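Local atomic coordinates of cysteine desulfurase (Thermococcus onnurineus, PDB entry 5B89), a protein that probably catalyses the pyridoxal-phosphate-dependent removal of sulfur from L-cysteine, releasing L-alanine and handing the sulfur to a carrier. Residues 154-159 with 165-170; 180-185 with 191-196. All blocks are in the same frame, centred on the assembly; numbering follows the deposited sequence.

Interaction 1: 154-159 with 165-170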
loop_
_atom_site.group_PDB
_atom_site.type_symbol
_atom_site.label_atom_id
_atom_site.label_comp_id
_atom_site.label_asym_id
_atom_site.label_seq_id
_atom_site.Cartn_x
_atom_site.Cartn_y
_atom_site.Cartn_z
ATOM N N PHE B 154 3.989 -22.225 -20.924
ATOM C CA PHE B 154 5.258 -21.767 -20.480
ATOM C C PHE B 154 6.285 -21.906 -21.539
ATOM O O PHE B 154 6.456 -23.054 -22.141
ATOM C CB PHE B 154 5.704 -22.628 -19.281
ATOM C CG PHE B 154 4.764 -22.572 -18.146
ATOM C CD1 PHE B 154 4.734 -21.465 -17.274
ATOM C CD2 PHE B 154 3.806 -23.511 -18.027
ATOM C CE1 PHE B 154 3.817 -21.358 -16.299
ATOM C CE2 PHE B 154 2.889 -23.450 -17.032
ATOM C CZ PHE B 154 2.877 -22.388 -16.150
ATOM N N ILE B 155 7.016 -20.855 -21.833
ATOM C CA ILE B 155 8.064 -20.893 -22.857
ATOM C C ILE B 155 9.156 -21.858 -22.409
ATOM O O ILE B 155 9.449 -21.909 -21.274
ATOM C CB ILE B 155 8.698 -19.498 -23.052
ATOM C CG1 ILE B 155 7.629 -18.549 -23.534
ATOM C CG2 ILE B 155 9.834 -19.483 -24.045
ATOM C CD1 ILE B 155 7.939 -17.087 -23.390
ATOM N N GLU B 156 9.740 -22.592 -23.337
ATOM C CA GLU B 156 10.790 -23.516 -22.959
ATOM C C GLU B 156 12.066 -22.790 -22.672
ATOM O O GLU B 156 12.358 -21.814 -23.263
ATOM C CB GLU B 156 11.026 -24.564 -24.072
ATOM C CG GLU B 156 9.820 -25.455 -24.278
ATOM C CD GLU B 156 10.083 -26.605 -25.212
ATOM O OE1 GLU B 156 11.133 -26.612 -25.834
ATOM O OE2 GLU B 156 9.207 -27.476 -25.335
ATOM N N GLY B 157 12.846 -23.368 -21.789
ATOM C CA GLY B 157 14.132 -22.815 -21.483
ATOM C C GLY B 157 15.004 -23.808 -20.751
ATOM O O GLY B 157 14.573 -24.820 -20.371
ATOM N N ASP B 158 16.256 -23.425 -20.584
ATOM C CA ASP B 158 17.259 -24.242 -19.945
ATOM C C ASP B 158 17.433 -23.988 -18.452
ATOM O O ASP B 158 16.761 -23.194 -17.890
ATOM C CB ASP B 158 18.561 -24.195 -20.741
ATOM C CG ASP B 158 19.303 -22.899 -20.596
ATOM O OD1 ASP B 158 19.032 -22.146 -19.692
ATOM O OD2 ASP B 158 20.154 -22.643 -21.396
ATOM N N ASP B 159 18.298 -24.738 -17.814
ATOM C CA ASP B 159 18.483 -24.630 -16.396
ATOM C C ASP B 159 19.197 -23.365 -15.957
ATOM O O ASP B 159 19.189 -23.051 -14.817
ATOM C CB ASP B 159 19.188 -25.881 -15.851
ATOM C CG ASP B 159 18.252 -27.071 -15.723
ATOM O OD1 ASP B 159 17.067 -26.933 -15.995
ATOM O OD2 ASP B 159 18.736 -28.143 -15.375
ATOM N N LEU B 165 13.936 -18.731 -27.796
ATOM C CA LEU B 165 13.169 -17.729 -28.461
ATOM C C LEU B 165 12.363 -18.246 -29.643
ATOM O O LEU B 165 11.407 -17.674 -30.002
ATOM C CB LEU B 165 14.023 -16.544 -28.815
ATOM C CG LEU B 165 14.475 -15.734 -27.595
ATOM C CD1 LEU B 165 15.238 -14.527 -28.058
ATOM C CD2 LEU B 165 13.364 -15.316 -26.655
ATOM N N SER B 166 12.793 -19.358 -30.201
ATOM C CA SER B 166 12.068 -20.013 -31.267
ATOM C C SER B 166 10.799 -20.587 -30.678
ATOM O O SER B 166 9.774 -20.420 -31.226
ATOM C CB SER B 166 12.926 -21.095 -31.914
ATOM O OG SER B 166 13.905 -20.458 -32.665
ATOM N N ASP B 167 10.879 -21.246 -29.545
ATOM C CA ASP B 167 9.718 -21.709 -28.861
ATOM C C ASP B 167 8.818 -20.510 -28.446
ATOM O O ASP B 167 7.565 -20.613 -28.471
ATOM C CB ASP B 167 10.100 -22.530 -27.628
ATOM C CG ASP B 167 8.955 -23.226 -27.044
ATOM O OD1 ASP B 167 8.309 -24.052 -27.733
ATOM O OD2 ASP B 167 8.516 -22.989 -25.866
ATOM N N ALA B 168 9.454 -19.402 -27.988
ATOM C CA ALA B 168 8.650 -18.219 -27.635
ATOM C C ALA B 168 7.767 -17.744 -28.772
ATOM O O ALA B 168 6.644 -17.424 -28.607
ATOM C CB ALA B 168 9.540 -17.097 -27.169
ATOM N N GLU B 169 8.321 -17.762 -29.977
ATOM C CA GLU B 169 7.549 -17.294 -31.114
ATOM C C GLU B 169 6.389 -18.217 -31.373
ATOM O O GLU B 169 5.259 -17.756 -31.621
ATOM C CB GLU B 169 8.429 -17.336 -32.331
ATOM C CG GLU B 169 9.492 -16.315 -32.479
ATOM C CD GLU B 169 10.267 -16.491 -33.797
ATOM O OE1 GLU B 169 10.708 -17.622 -34.092
ATOM O OE2 GLU B 169 10.427 -15.507 -34.521
ATOM N N LYS B 170 6.614 -19.495 -31.245
ATOM C CA LYS B 170 5.563 -20.438 -31.434
ATOM C C LYS B 170 4.481 -20.320 -30.415
ATOM O O LYS B 170 3.353 -20.345 -30.751
ATOM C CB LYS B 170 6.084 -21.864 -31.417
ATOM C CG LYS B 170 6.930 -22.162 -32.597
ATOM C CD LYS B 170 7.741 -23.438 -32.492
ATOM C CE LYS B 170 8.510 -23.609 -33.801
ATOM N NZ LYS B 170 9.656 -24.549 -33.817
#

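Interaction 2: 180-185 with 191-196. With ALA (alanine), chain H; PLP (pyridoxal-5'-phosphate), chain G.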
loop_
_atom_site.group_PDB
_atom_site.type_symbol
_atom_site.label_atom_id
_atom_site.label_comp_id
_atom_site.label_asym_id
_atom_site.label_seq_id
_atom_site.Cartn_x
_atom_site.Cartn_y
_atom_site.Cartn_z
ATOM N N VAL B 180 5.920 -11.721 -18.604
ATOM C CA VAL B 180 7.281 -12.173 -18.339
ATOM C C VAL B 180 8.025 -11.273 -17.362
ATOM O O VAL B 180 7.793 -10.107 -17.261
ATOM C CB VAL B 180 8.125 -12.278 -19.613
ATOM C CG1 VAL B 180 7.444 -13.195 -20.642
ATOM C CG2 VAL B 180 8.354 -10.916 -20.186
ATOM N N GLN B 181 8.974 -11.887 -16.682
ATOM C CA GLN B 181 9.808 -11.153 -15.797
ATOM C C GLN B 181 10.962 -10.620 -16.631
ATOM O O GLN B 181 11.379 -11.211 -17.520
ATOM C CB GLN B 181 10.348 -12.055 -14.694
ATOM C CG GLN B 181 11.329 -13.054 -15.198
ATOM C CD GLN B 181 11.661 -14.176 -14.236
ATOM O OE1 GLN B 181 11.163 -14.256 -13.145
ATOM N NE2 GLN B 181 12.530 -15.021 -14.669
ATOM N N HIS B 182 11.436 -9.445 -16.318
ATOM C CA HIS B 182 12.598 -8.913 -16.939
ATOM C C HIS B 182 13.861 -9.615 -16.465
ATOM O O HIS B 182 14.770 -9.980 -17.268
ATOM C CB HIS B 182 12.659 -7.407 -16.690
ATOM C CG HIS B 182 13.601 -6.644 -17.472
ATOM N ND1 HIS B 182 13.623 -5.252 -17.434
ATOM C CD2 HIS B 182 14.611 -6.992 -18.318
ATOM C CE1 HIS B 182 14.556 -4.787 -18.227
ATOM N NE2 HIS B 182 15.169 -5.826 -18.773
ATOM N N VAL B 183 13.997 -9.751 -15.169
ATOM C CA VAL B 183 15.097 -10.458 -14.475
ATOM C C VAL B 183 14.538 -11.399 -13.476
ATOM O O VAL B 183 13.675 -11.092 -12.708
ATOM C CB VAL B 183 15.958 -9.394 -13.728
ATOM C CG1 VAL B 183 17.105 -10.059 -12.876
ATOM C CG2 VAL B 183 16.553 -8.387 -14.692
ATOM N N SER B 184 15.085 -12.641 -13.428
ATOM C CA SER B 184 14.785 -13.616 -12.451
ATOM C C SER B 184 15.413 -13.320 -11.070
ATOM O O SER B 184 16.619 -13.158 -11.038
ATOM C CB SER B 184 15.307 -14.963 -12.902
ATOM O OG SER B 184 15.168 -15.910 -11.832
ATOM N N ASN B 185 14.606 -13.301 -10.018
ATOM C CA ASN B 185 15.099 -13.057 -8.671
ATOM C C ASN B 185 15.851 -14.245 -8.104
ATOM O O ASN B 185 16.420 -14.116 -7.062
ATOM C CB ASN B 185 13.916 -12.705 -7.771
ATOM C CG ASN B 185 12.954 -13.866 -7.588
ATOM O OD1 ASN B 185 12.463 -14.453 -8.593
ATOM N ND2 ASN B 185 12.667 -14.200 -6.353
ATOM N N HIS B 191 16.204 -11.655 -19.210
ATOM C CA HIS B 191 15.569 -12.102 -20.438
ATOM C C HIS B 191 15.575 -11.064 -21.543
ATOM O O HIS B 191 15.745 -9.916 -21.311
ATOM C CB HIS B 191 14.149 -12.515 -20.134
ATOM C CG HIS B 191 14.052 -13.711 -19.255
ATOM N ND1 HIS B 191 13.327 -13.736 -18.091
ATOM C CD2 HIS B 191 14.629 -14.918 -19.354
ATOM C CE1 HIS B 191 13.433 -14.917 -17.533
ATOM N NE2 HIS B 191 14.217 -15.648 -18.285
ATOM N N GLU B 192 15.419 -11.544 -22.773
ATOM C CA GLU B 192 15.384 -10.697 -23.950
ATOM C C GLU B 192 14.016 -10.086 -24.073
ATOM O O GLU B 192 13.297 -10.353 -24.966
ATOM C CB GLU B 192 15.741 -11.520 -25.191
ATOM C CG GLU B 192 17.049 -12.280 -25.000
ATOM C CD GLU B 192 16.908 -13.688 -24.352
ATOM O OE1 GLU B 192 15.925 -14.034 -23.673
ATOM O OE2 GLU B 192 17.864 -14.450 -24.529
ATOM N N VAL B 193 13.707 -9.236 -23.118
ATOM C CA VAL B 193 12.394 -8.639 -23.069
ATOM C C VAL B 193 12.001 -7.802 -24.303
ATOM O O VAL B 193 10.873 -7.832 -24.695
ATOM C CB VAL B 193 12.161 -7.880 -21.756
ATOM C CG1 VAL B 193 10.801 -7.247 -21.754
ATOM C CG2 VAL B 193 12.229 -8.815 -20.585
ATOM N N GLU B 194 12.933 -7.103 -24.866
ATOM C CA GLU B 194 12.609 -6.330 -26.030
ATOM C C GLU B 194 12.158 -7.239 -27.156
ATOM O O GLU B 194 11.214 -6.969 -27.805
ATOM C CB GLU B 194 13.788 -5.488 -26.450
ATOM C CG GLU B 194 14.236 -4.490 -25.409
ATOM C CD GLU B 194 15.521 -3.842 -25.829
ATOM O OE1 GLU B 194 16.448 -3.843 -25.029
ATOM O OE2 GLU B 194 15.589 -3.406 -26.994
ATOM N N GLU B 195 12.847 -8.344 -27.323
ATOM C CA GLU B 195 12.487 -9.285 -28.369
ATOM C C GLU B 195 11.177 -9.984 -28.100
ATOM O O GLU B 195 10.414 -10.138 -28.986
ATOM C CB GLU B 195 13.592 -10.295 -28.592
ATOM C CG GLU B 195 13.358 -11.190 -29.799
ATOM C CD GLU B 195 13.191 -10.427 -31.130
ATOM O OE1 GLU B 195 13.833 -9.413 -31.361
ATOM O OE2 GLU B 195 12.371 -10.871 -31.924
ATOM N N LEU B 196 10.946 -10.378 -26.858
ATOM C CA LEU B 196 9.699 -11.008 -26.490
ATOM C C LEU B 196 8.550 -9.979 -26.734
ATOM O O LEU B 196 7.456 -10.380 -27.190
ATOM C CB LEU B 196 9.725 -11.451 -25.001
ATOM C CG LEU B 196 10.738 -12.588 -24.752
ATOM C CD1 LEU B 196 10.950 -12.733 -23.265
ATOM C CD2 LEU B 196 10.131 -13.866 -25.245
HETATM N N ALA H . 11.471 -10.628 -4.951
HETATM C CA ALA H . 12.182 -10.682 -3.580
HETATM C C ALA H . 12.917 -11.987 -3.189
HETATM O O ALA H . 13.214 -12.748 -4.141
HETATM C CB ALA H . 11.328 -10.306 -2.353
HETATM O OXT ALA H . 13.346 -12.298 -2.017
HETATM N N1 PLP G . 8.776 -10.307 -9.085
HETATM C C2 PLP G . 10.134 -10.371 -9.011
HETATM C C2A PLP G . 10.963 -10.779 -10.210
HETATM C C3 PLP G . 10.712 -10.083 -7.762
HETATM O O3 PLP G . 12.061 -10.126 -7.635
HETATM C C4 PLP G . 9.899 -9.666 -6.677
HETATM C C4A PLP G . 10.604 -9.416 -5.285
HETATM C C5 PLP G . 8.500 -9.554 -6.887
HETATM C C6 PLP G . 7.932 -9.897 -8.094
HETATM C C5A PLP G . 7.620 -9.152 -5.707
HETATM O O4P PLP G . 7.914 -7.767 -5.348
HETATM P P PLP G . 7.126 -7.298 -4.100
HETATM O O1P PLP G . 7.631 -5.955 -3.873
HETATM O O2P PLP G . 7.519 -8.267 -2.982
HETATM O O3P PLP G . 5.702 -7.404 -4.387
#

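Interaction 1: 154-159 with 165-170
Asp167 reaches from its helix to the backbone of Glu156, where its OD2 accepts a hydrogen bond from Glu156 N at 2.8 Å. The N-H points at the oxygen at 156°, but it arrives on the anti side of the carboxylate and 27° out of its plane. Placing CG anti to the backbone N (chi1 -169°) carries the carboxylate of Asp167 across to this amide. The same OD2 forms a salt bridge with Lys171, whose NZ also donates to Phe154 O, so the lysine links the helix to the end of the strand and probably helps keep the aspartate ionised. Charge of like sign is present too: the carboxylates of Glu156 and Asp167 stack, with Glu156 OE1 4.3 Å from Asp167 OD1, and Lys171 may soften that repulsion. The aliphatic part of the glutamate takes part in the contact, its CG lying 3.2 Å from Asp167 OD2.

In the fold this is the strand-to-helix connection of a beta-alpha-beta crossover: strand 151-154, at the margin of the seven-stranded sheet within this chain, passes through a loop into helix 165-172, which leads back to strand 177-181.

The apolar part is small and buried. Ile155 CG2 meets Ala168 CB at 3.9 Å, and CD1 of the same isoleucine approaches that methyl at 4.1 Å. Val128 and Leu163 touch Ile155 from the rest of the fold.

Interaction 2: 180-185 with 191-196
His191 grips the end of strand 177-181 with two hydrogen bonds, one from its backbone and one from its ring. The contact opens the beta-alpha-beta unit formed by strand 177-181, helix 193-203 and strand 206-210 in the large sheet of this fold. His191 N donates to His182 O at 2.9 Å, while His191 ND1 donates to Gln181 O at 3.2 Å. The second bond is nearly straight (163° at the hydrogen) and the oxygen lies in the ring plane, yet the donor stands 40° above the carbonyl plane. A chi1 of -66° sets the ring anti to the carbonyl carbon of His191, and the turn about chi2 brings ND1 round to that oxygen. On the far nitrogen, NE2 makes a weak bond to Gly161 O, so the ring is held from two directions. A leucine in place of His191 would probably leave Gln181 O without this donor and cost the loop around Gly161 its weak tie.

Beyond the polar grip lies apolar packing. Val193 CG2 sits 3.8 Å from His182 CD2, the two side chains crossing at about a right angle, and Val180 CG1 meets Leu196 CD1 at 4.4 Å. Phe207 of strand 206-210 touches Val180, Val193 and Leu196, and backbone bonds from Val180 and His182 to Asp210 fix the strand in the sheet.

Further along the chain, the loop leaving this strand reaches the active site. Val183 O comes within 3.7 Å of PLP C2A. Asn185 O accepts from Arg391 NH1, which also binds the alanine, and Asn185 ND2 donates to the alanine O at 2.7 Å.

In the fold
The two interactions follow one another along the chain, and each joins the end of a parallel strand to the start of the helix after it. The centre of interaction 1 lies about 22 Å from the centre of the chain, and the contact is only partly buried; its one hydrogen bond between the segments runs from a backbone amide to a carboxylate, which a nearby lysine also pairs with. Interaction 2, its centre about 12 Å from that of the chain, is wholly buried among its touching residues and relies on neutral backbone carbonyls, a histidine ring and branched aliphatic side chains, with the cofactor pocket just beyond. Their helices also pack together: Leu196 CD2 lies 3.8 Å from Ala168 CB and 3.8 Å from Leu165 CD2.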